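Local coordinates for DUF2019 domain-containing protein (Rhodopseudomonas palustris, PDB 2I9C) that is of unknown function but forms a compact all-helical domain of the DUF2019 family, which is grouped with the tetratricopeptide-repeat-like proteins and so may act in protein binding, at residues Glu24-Asp27 against Ala28-Asn32; Asn70-Val73 against Arg74-Ala78; Asp113-Asp117 against Gly118-Pro122. One frame throughout, in Å; residues are numbered along the deposited sequence.

Contact 1. Residues Glu24-Asp27 against Ala28-Asn32; sequences EQDD and ALLGN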
loop_
_atom_site.group_PDB
_atom_site.type_symbol
_atom_site.label_atom_id
_atom_site.label_comp_id
_atom_site.label_asym_id
_atom_site.label_seq_id
_atom_site.Cartn_x
_atom_site.Cartn_y
_atom_site.Cartn_z
ATOM N N GLU A 24 -7.999 -4.176 7.741
ATOM C CA GLU A 24 -9.413 -3.886 7.767
ATOM C C GLU A 24 -9.997 -3.602 6.380
ATOM O O GLU A 24 -11.149 -3.940 6.148
ATOM C CB GLU A 24 -9.717 -2.769 8.751
ATOM C CG GLU A 24 -9.469 -3.216 10.214
ATOM C CD GLU A 24 -9.741 -2.098 11.232
ATOM O OE1 GLU A 24 -10.610 -1.227 10.958
ATOM O OE2 GLU A 24 -9.070 -2.096 12.305
ATOM N N GLN A 25 -9.220 -3.021 5.462
ATOM C CA GLN A 25 -9.621 -2.970 4.024
ATOM C C GLN A 25 -9.937 -4.346 3.466
ATOM O O GLN A 25 -11.012 -4.575 2.894
ATOM C CB GLN A 25 -8.561 -2.306 3.136
ATOM C CG GLN A 25 -8.461 -0.758 3.282
ATOM C CD GLN A 25 -7.246 -0.245 2.552
ATOM O OE1 GLN A 25 -6.791 -0.874 1.618
ATOM N NE2 GLN A 25 -6.677 0.856 3.003
ATOM N N ASP A 26 -9.023 -5.275 3.676
ATOM C CA ASP A 26 -9.199 -6.642 3.247
ATOM C C ASP A 26 -10.486 -7.201 3.850
ATOM O O ASP A 26 -11.309 -7.736 3.126
ATOM C CB ASP A 26 -7.999 -7.495 3.695
ATOM C CG ASP A 26 -7.936 -8.817 2.980
ATOM O OD1 ASP A 26 -8.197 -8.822 1.750
ATOM O OD2 ASP A 26 -7.608 -9.850 3.632
ATOM N N ASP A 27 -10.664 -7.056 5.158
ATOM C CA ASP A 27 -11.876 -7.525 5.857
ATOM C C ASP A 27 -13.126 -6.928 5.211
ATOM O O ASP A 27 -14.131 -7.628 4.978
ATOM C CB ASP A 27 -11.864 -7.086 7.333
ATOM C CG ASP A 27 -10.831 -7.836 8.213
ATOM O OD1 ASP A 27 -10.295 -8.860 7.738
ATOM O OD2 ASP A 27 -10.615 -7.388 9.397
ATOM N N ALA A 28 -13.079 -5.617 4.963
ATOM C CA ALA A 28 -14.223 -4.875 4.400
ATOM C C ALA A 28 -14.664 -5.406 3.024
ATOM O O ALA A 28 -15.864 -5.695 2.793
ATOM C CB ALA A 28 -13.892 -3.360 4.325
ATOM N N LEU A 29 -13.708 -5.514 2.114
ATOM C CA LEU A 29 -13.919 -6.113 0.797
ATOM C C LEU A 29 -14.599 -7.489 0.859
ATOM O O LEU A 29 -15.567 -7.740 0.127
ATOM C CB LEU A 29 -12.581 -6.258 0.071
ATOM C CG LEU A 29 -11.879 -5.007 -0.488
ATOM C CD1 LEU A 29 -10.454 -5.311 -0.974
ATOM C CD2 LEU A 29 -12.705 -4.316 -1.632
ATOM N N LEU A 30 -14.083 -8.372 1.720
ATOM C CA LEU A 30 -14.645 -9.725 1.888
ATOM C C LEU A 30 -16.085 -9.714 2.405
ATOM O O LEU A 30 -16.889 -10.578 2.011
ATOM C CB LEU A 30 -13.764 -10.577 2.811
ATOM C CG LEU A 30 -12.402 -10.982 2.214
ATOM C CD1 LEU A 30 -11.493 -11.552 3.277
ATOM C CD2 LEU A 30 -12.569 -11.965 1.052
ATOM N N GLY A 31 -16.404 -8.738 3.266
ATOM C CA GLY A 31 -17.736 -8.595 3.887
ATOM C C GLY A 31 -18.706 -7.713 3.129
ATOM O O GLY A 31 -19.831 -7.466 3.608
ATOM N N ASN A 32 -18.287 -7.267 1.940
ATOM C CA ASN A 32 -19.016 -6.294 1.089
ATOM C C ASN A 32 -19.323 -4.976 1.809
ATOM O O ASN A 32 -20.377 -4.380 1.560
ATOM C CB ASN A 32 -20.343 -6.896 0.492
ATOM C CG ASN A 32 -20.800 -6.213 -0.847
ATOM O OD1 ASN A 32 -19.980 -5.638 -1.610
ATOM N ND2 ASN A 32 -22.117 -6.295 -1.135
#
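Ala-28 and Leu-29 pack onto the carbonyls of Glu-24 and Gln-25 one turn back in helix 11-30, and the contact illustrates how a helix packs tightly on its inner side while its last turn opens to solvent. On the tight flank Leu-29 N reaches Gln-25 O at 3.0 Å with an almost straight N-H...O (176°), and Ala-28 N donates to Glu-24 O at 2.8 Å. The buried methyl of Ala-28 presses on the same acceptor, its CB 3.3 Å from Glu-24 O. Leu-29 turns its CG anti to its own carbonyl carbon (chi1 -73°), which brings CG to 3.5 Å from Gln-25 O and lets the side chain touch Phe-37 of helix 34-53. The Gln-25 amide leads away from this turn; although buried, it is satisfied by Gln-72 NE2 at its OE1 and, weakly, by Leu-40 O at its NE2.

The solvent side is looser. Exposed Leu-30 lies over the carbonyls of Asp-26 and Asp-27, its CG 3.5 Å from Asp-26 O, and its CD1 stays 4.3 Å from Asp-26 OD2, an oxygen that accepts a weak bond from Asn-70 ND2. Asp-27 O receives Gly-31 N at 3.1 Å through a bent bond (142°). At Gly-31 the chain leaves helical geometry, and Asn-32, with positive phi, is the C-prime residue of a Schellman motif: Gln-33 N returns to Ala-28 O and Asn-32 N, weakly, to Leu-29 O, the classic way of ending an alpha-helix.

Contact 2. Residues Asn70-Val73 against Arg74-Ala78; sequences NMQV and RLQAA. With ACT (acetate ion), chain B.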
loop_
_atom_site.group_PDB
_atom_site.type_symbol
_atom_site.label_atom_id
_atom_site.label_comp_id
_atom_site.label_asym_id
_atom_site.label_seq_id
_atom_site.Cartn_x
_atom_site.Cartn_y
_atom_site.Cartn_z
ATOM N N ASN A 70 -0.895 -10.583 5.156
ATOM C CA ASN A 70 -2.172 -10.156 4.626
ATOM C C ASN A 70 -1.886 -9.618 3.227
ATOM O O ASN A 70 -0.959 -8.836 3.043
ATOM C CB ASN A 70 -2.866 -9.107 5.510
ATOM C CG ASN A 70 -4.232 -8.708 4.967
ATOM O OD1 ASN A 70 -4.320 -7.967 3.990
ATOM N ND2 ASN A 70 -5.305 -9.149 5.630
HETATM N N MSE A 71 -2.626 -10.079 2.243
HETATM C CA MSE A 71 -2.250 -9.786 0.846
HETATM C C MSE A 71 -2.597 -8.347 0.492
HETATM O O MSE A 71 -1.906 -7.705 -0.334
HETATM C CB MSE A 71 -2.961 -10.737 -0.128
HETATM C CG MSE A 71 -2.333 -10.753 -1.544
HETATM SE SE MSE A 71 -0.397 -11.404 -1.416
HETATM C CE MSE A 71 -0.649 -13.360 -1.247
ATOM N N GLN A 72 -3.664 -7.832 1.087
ATOM C CA GLN A 72 -3.982 -6.426 0.885
ATOM C C GLN A 72 -2.878 -5.502 1.433
ATOM O O GLN A 72 -2.559 -4.480 0.818
ATOM C CB GLN A 72 -5.360 -6.081 1.492
ATOM C CG GLN A 72 -5.872 -4.608 1.177
ATOM C CD GLN A 72 -6.298 -4.422 -0.275
ATOM O OE1 GLN A 72 -6.305 -5.377 -1.054
ATOM N NE2 GLN A 72 -6.704 -3.187 -0.630
ATOM N N VAL A 73 -2.330 -5.837 2.612
ATOM C CA VAL A 73 -1.245 -5.061 3.207
ATOM C C VAL A 73 -0.047 -5.094 2.242
ATOM O O VAL A 73 0.518 -4.056 1.930
ATOM C CB VAL A 73 -0.863 -5.582 4.635
ATOM C CG1 VAL A 73 0.288 -4.786 5.248
ATOM C CG2 VAL A 73 -2.086 -5.429 5.569
ATOM N N ARG A 74 0.330 -6.288 1.797
ATOM C CA ARG A 74 1.478 -6.433 0.923
ATOM C C ARG A 74 1.300 -5.638 -0.370
ATOM O O ARG A 74 2.256 -4.997 -0.823
ATOM C CB ARG A 74 1.706 -7.917 0.593
ATOM C CG ARG A 74 2.131 -8.751 1.814
ATOM C CD ARG A 74 2.601 -10.161 1.376
ATOM N NE ARG A 74 3.037 -10.945 2.547
ATOM C CZ ARG A 74 3.767 -12.049 2.505
ATOM N NH1 ARG A 74 4.188 -12.542 1.354
ATOM N NH2 ARG A 74 4.096 -12.678 3.638
ATOM N N LEU A 75 0.109 -5.746 -0.981
ATOM C CA LEU A 75 -0.228 -5.039 -2.228
ATOM C C LEU A 75 -0.103 -3.529 -2.076
ATOM O O LEU A 75 0.551 -2.842 -2.863
ATOM C CB LEU A 75 -1.669 -5.372 -2.703
ATOM C CG LEU A 75 -2.194 -4.528 -3.883
ATOM C CD1 LEU A 75 -1.469 -4.843 -5.157
ATOM C CD2 LEU A 75 -3.684 -4.862 -4.048
ATOM N N GLN A 76 -0.744 -3.003 -1.053
ATOM C CA GLN A 76 -0.765 -1.569 -0.853
ATOM C C GLN A 76 0.620 -1.035 -0.511
ATOM O O GLN A 76 0.979 0.033 -0.943
ATOM C CB GLN A 76 -1.798 -1.174 0.209
ATOM C CG GLN A 76 -3.257 -1.302 -0.313
ATOM C CD GLN A 76 -3.436 -0.665 -1.673
ATOM O OE1 GLN A 76 -3.173 0.513 -1.844
ATOM N NE2 GLN A 76 -3.880 -1.450 -2.650
ATOM N N ALA A 77 1.368 -1.790 0.280
ATOM C CA ALA A 77 2.737 -1.405 0.643
ATOM C C ALA A 77 3.652 -1.366 -0.601
ATOM O O ALA A 77 4.444 -0.432 -0.754
ATOM C CB ALA A 77 3.334 -2.367 1.742
ATOM N N ALA A 78 3.497 -2.333 -1.497
ATOM C CA ALA A 78 4.270 -2.359 -2.721
ATOM C C ALA A 78 3.837 -1.243 -3.656
ATOM O O ALA A 78 4.674 -0.540 -4.237
ATOM C CB ALA A 78 4.158 -3.735 -3.404
HETATM C C ACT B . 3.464 -12.939 -2.024
HETATM O O ACT B . 3.538 -11.774 -1.481
HETATM O OXT ACT B . 4.192 -14.039 -1.738
HETATM C CH3 ACT B . 2.486 -12.900 -3.075
#
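Arg-74 lies back across the first turn of helix 71-79, with CG anti to the carbonyl carbon (chi1 -67°), which lays it 3.3 Å from Asn-70 O, with CB 3.7 Å away; this carbonyl also accepts Arg-74 N at 3.1 Å. From CG the chain runs extended to NE; CD passes the selenium of Met-71, a selenomethionine, at 4.3 Å and comes 3.4 Å from acetate O. NE then donates to Tyr-68 O, NH2 bonds weakly to Glu-67 O, and NH1 gives acetate O a 3.0 Å bond (161°) at the guanidinium edge, in its plane. Two backbone carbonyls and one anion thus limit the rotation of the group. A leucine in its place would probably leave Tyr-68 O without this donor and the acetate, likely a crystallisation additive, without its charged mate. That ion, also bonded by Gln-92 NE2, sets its methyl 3.6 Å from Met-71 SE. Asn-70 is the N-cap of the helix, its OD1 accepting Val-73 N at 3.2 Å. Around this turn, Gln-72 and Val-73 pack on helix 11-30, Leu-75 on helix 104-117, and Arg-74 and Ala-78 on helix 86-99, so the short helix sits centrally among three longer ones.

Contact 3. Residues Asp113-Asp117 against Gly118-Pro122; sequences DLLDD and GTFKP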
loop_
_atom_site.group_PDB
_atom_site.type_symbol
_atom_site.label_atom_id
_atom_site.label_comp_id
_atom_site.label_asym_id
_atom_site.label_seq_id
_atom_site.Cartn_x
_atom_site.Cartn_y
_atom_site.Cartn_z
ATOM N N ASP A 113 1.221 -3.533 -15.632
ATOM C CA ASP A 113 0.878 -3.124 -17.028
ATOM C C ASP A 113 1.044 -1.608 -17.218
ATOM O O ASP A 113 1.689 -1.162 -18.155
ATOM C CB ASP A 113 -0.551 -3.574 -17.405
ATOM C CG ASP A 113 -0.677 -5.101 -17.510
ATOM O OD1 ASP A 113 0.375 -5.774 -17.628
ATOM O OD2 ASP A 113 -1.812 -5.640 -17.449
ATOM N N LEU A 114 0.511 -0.826 -16.281
ATOM C CA LEU A 114 0.613 0.621 -16.336
ATOM C C LEU A 114 2.077 1.053 -16.243
ATOM O O LEU A 114 2.503 1.943 -16.949
ATOM C CB LEU A 114 -0.215 1.254 -15.202
ATOM C CG LEU A 114 -1.746 1.132 -15.311
ATOM C CD1 LEU A 114 -2.435 1.393 -13.959
ATOM C CD2 LEU A 114 -2.170 2.130 -16.356
ATOM N N LEU A 115 2.834 0.406 -15.356
ATOM C CA LEU A 115 4.267 0.680 -15.212
ATOM C C LEU A 115 5.053 0.402 -16.491
ATOM O O LEU A 115 5.971 1.132 -16.831
ATOM C CB LEU A 115 4.846 -0.180 -14.074
ATOM C CG LEU A 115 4.569 0.350 -12.686
ATOM C CD1 LEU A 115 4.999 -0.649 -11.623
ATOM C CD2 LEU A 115 5.265 1.708 -12.503
ATOM N N ASP A 116 4.699 -0.676 -17.171
ATOM C CA ASP A 116 5.347 -1.075 -18.421
ATOM C C ASP A 116 4.985 -0.157 -19.595
ATOM O O ASP A 116 5.771 -0.026 -20.525
ATOM C CB ASP A 116 5.050 -2.548 -18.749
ATOM C CG ASP A 116 5.695 -3.512 -17.748
ATOM O OD1 ASP A 116 6.706 -3.133 -17.123
ATOM O OD2 ASP A 116 5.204 -4.656 -17.593
ATOM N N ASP A 117 3.797 0.453 -19.541
ATOM C CA ASP A 117 3.371 1.447 -20.535
ATOM C C ASP A 117 4.239 2.716 -20.440
ATOM O O ASP A 117 4.592 3.305 -21.452
ATOM C CB ASP A 117 1.875 1.784 -20.385
ATOM C CG ASP A 117 1.390 2.843 -21.399
ATOM O OD1 ASP A 117 1.291 2.536 -22.610
ATOM O OD2 ASP A 117 1.086 3.978 -20.979
ATOM N N GLY A 118 4.556 3.126 -19.214
ATOM C CA GLY A 118 5.450 4.235 -18.951
ATOM C C GLY A 118 4.813 5.605 -18.864
ATOM O O GLY A 118 5.503 6.561 -18.457
ATOM N N THR A 119 3.543 5.747 -19.288
ATOM C CA THR A 119 2.819 7.043 -19.132
ATOM C C THR A 119 2.577 7.260 -17.630
ATOM O O THR A 119 2.662 8.390 -17.127
ATOM C CB THR A 119 1.472 7.140 -19.936
ATOM O OG1 THR A 119 1.699 6.838 -21.319
ATOM C CG2 THR A 119 0.850 8.569 -19.861
ATOM N N PHE A 120 2.313 6.149 -16.936
ATOM C CA PHE A 120 2.238 6.114 -15.488
ATOM C C PHE A 120 3.617 5.862 -14.855
ATOM O O PHE A 120 4.281 4.847 -15.108
ATOM C CB PHE A 120 1.198 5.071 -15.047
ATOM C CG PHE A 120 1.202 4.774 -13.572
ATOM C CD1 PHE A 120 0.650 5.673 -12.660
ATOM C CD2 PHE A 120 1.737 3.572 -13.096
ATOM C CE1 PHE A 120 0.643 5.363 -11.266
ATOM C CE2 PHE A 120 1.727 3.250 -11.722
ATOM C CZ PHE A 120 1.179 4.148 -10.809
ATOM N N LYS A 121 4.023 6.798 -14.018
ATOM C CA LYS A 121 5.257 6.676 -13.282
ATOM C C LYS A 121 5.074 7.310 -11.910
ATOM O O LYS A 121 4.561 8.419 -11.799
ATOM C CB LYS A 121 6.382 7.374 -14.042
ATOM N N PRO A 122 5.475 6.597 -10.866
ATOM C CA PRO A 122 5.393 7.130 -9.506
ATOM C C PRO A 122 6.636 7.914 -9.138
ATOM O O PRO A 122 7.739 7.430 -9.328
ATOM C CB PRO A 122 5.284 5.870 -8.649
ATOM C CG PRO A 122 4.766 4.847 -9.550
ATOM C CD PRO A 122 5.394 5.134 -10.867
HETATM O O HOH W 1 1.031 3.968 -18.155
#
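Phe-120 folds back on Leu-114 and Leu-115 just after helix 104-117, a glycine-terminated helix C-terminus with Gly-118 at positive phi. Ring atom CD2 lies 3.7 Å from Leu-114 CB, while CE2 approaches Leu-115 CD2 at 3.9 Å, Leu-115 and Phe-120 crossing at a slant. The ring is turned to the helix because CG stands anti to the backbone N (chi1 170°). Pro-122 joins from one face of the ring, toward its rim, and its CD meets Leu-115 CD2 at 3.8 Å; Pro-122 and Leu-115 also touch Leu-82, which ties the tail to a neighbouring loop.

Outward from this apolar cluster, Gly-118 N closes the last helical turn on Leu-114 O at 3.3 Å. At its phi of 89° a side chain would collide with the carbonyl oxygen of Asp-117, so the reversal calls for glycine. At the exposed polar edge one of two modelled conformers of Asp-117 lies alongside Thr-119, and OG1 donates to Asp-117 OD2 over 2.9 Å from the syn side, 31° out of the carboxylate plane. A water accepts from Phe-120 N and donates to both Leu-114 O and Asp-117 OD2, each over 2.8 Å.

In the fold
The three contacts run from core to surface. Contact 2, its centre about 5 Å from that of the chain, is buried; contact 1, centred about 15 Å from the same point, is partly buried; contact 3, centred about 17 Å from it, lies on the surface. Contacts 1 and 2 touch, joining helix 11-30 to helix 71-79 through a probable amide bond between Gln-25 and Gln-72. Contact 3 stands apart, its nearest atoms about 7 Å from contact 2, yet its helix 104-117 also packs on helix 71-79. Contact 2 caps a helix start with a side chain, whereas contacts 1 and 3 end helices through residues of positive phi, asparagine and glycine, contact 3 adding an apolar cluster.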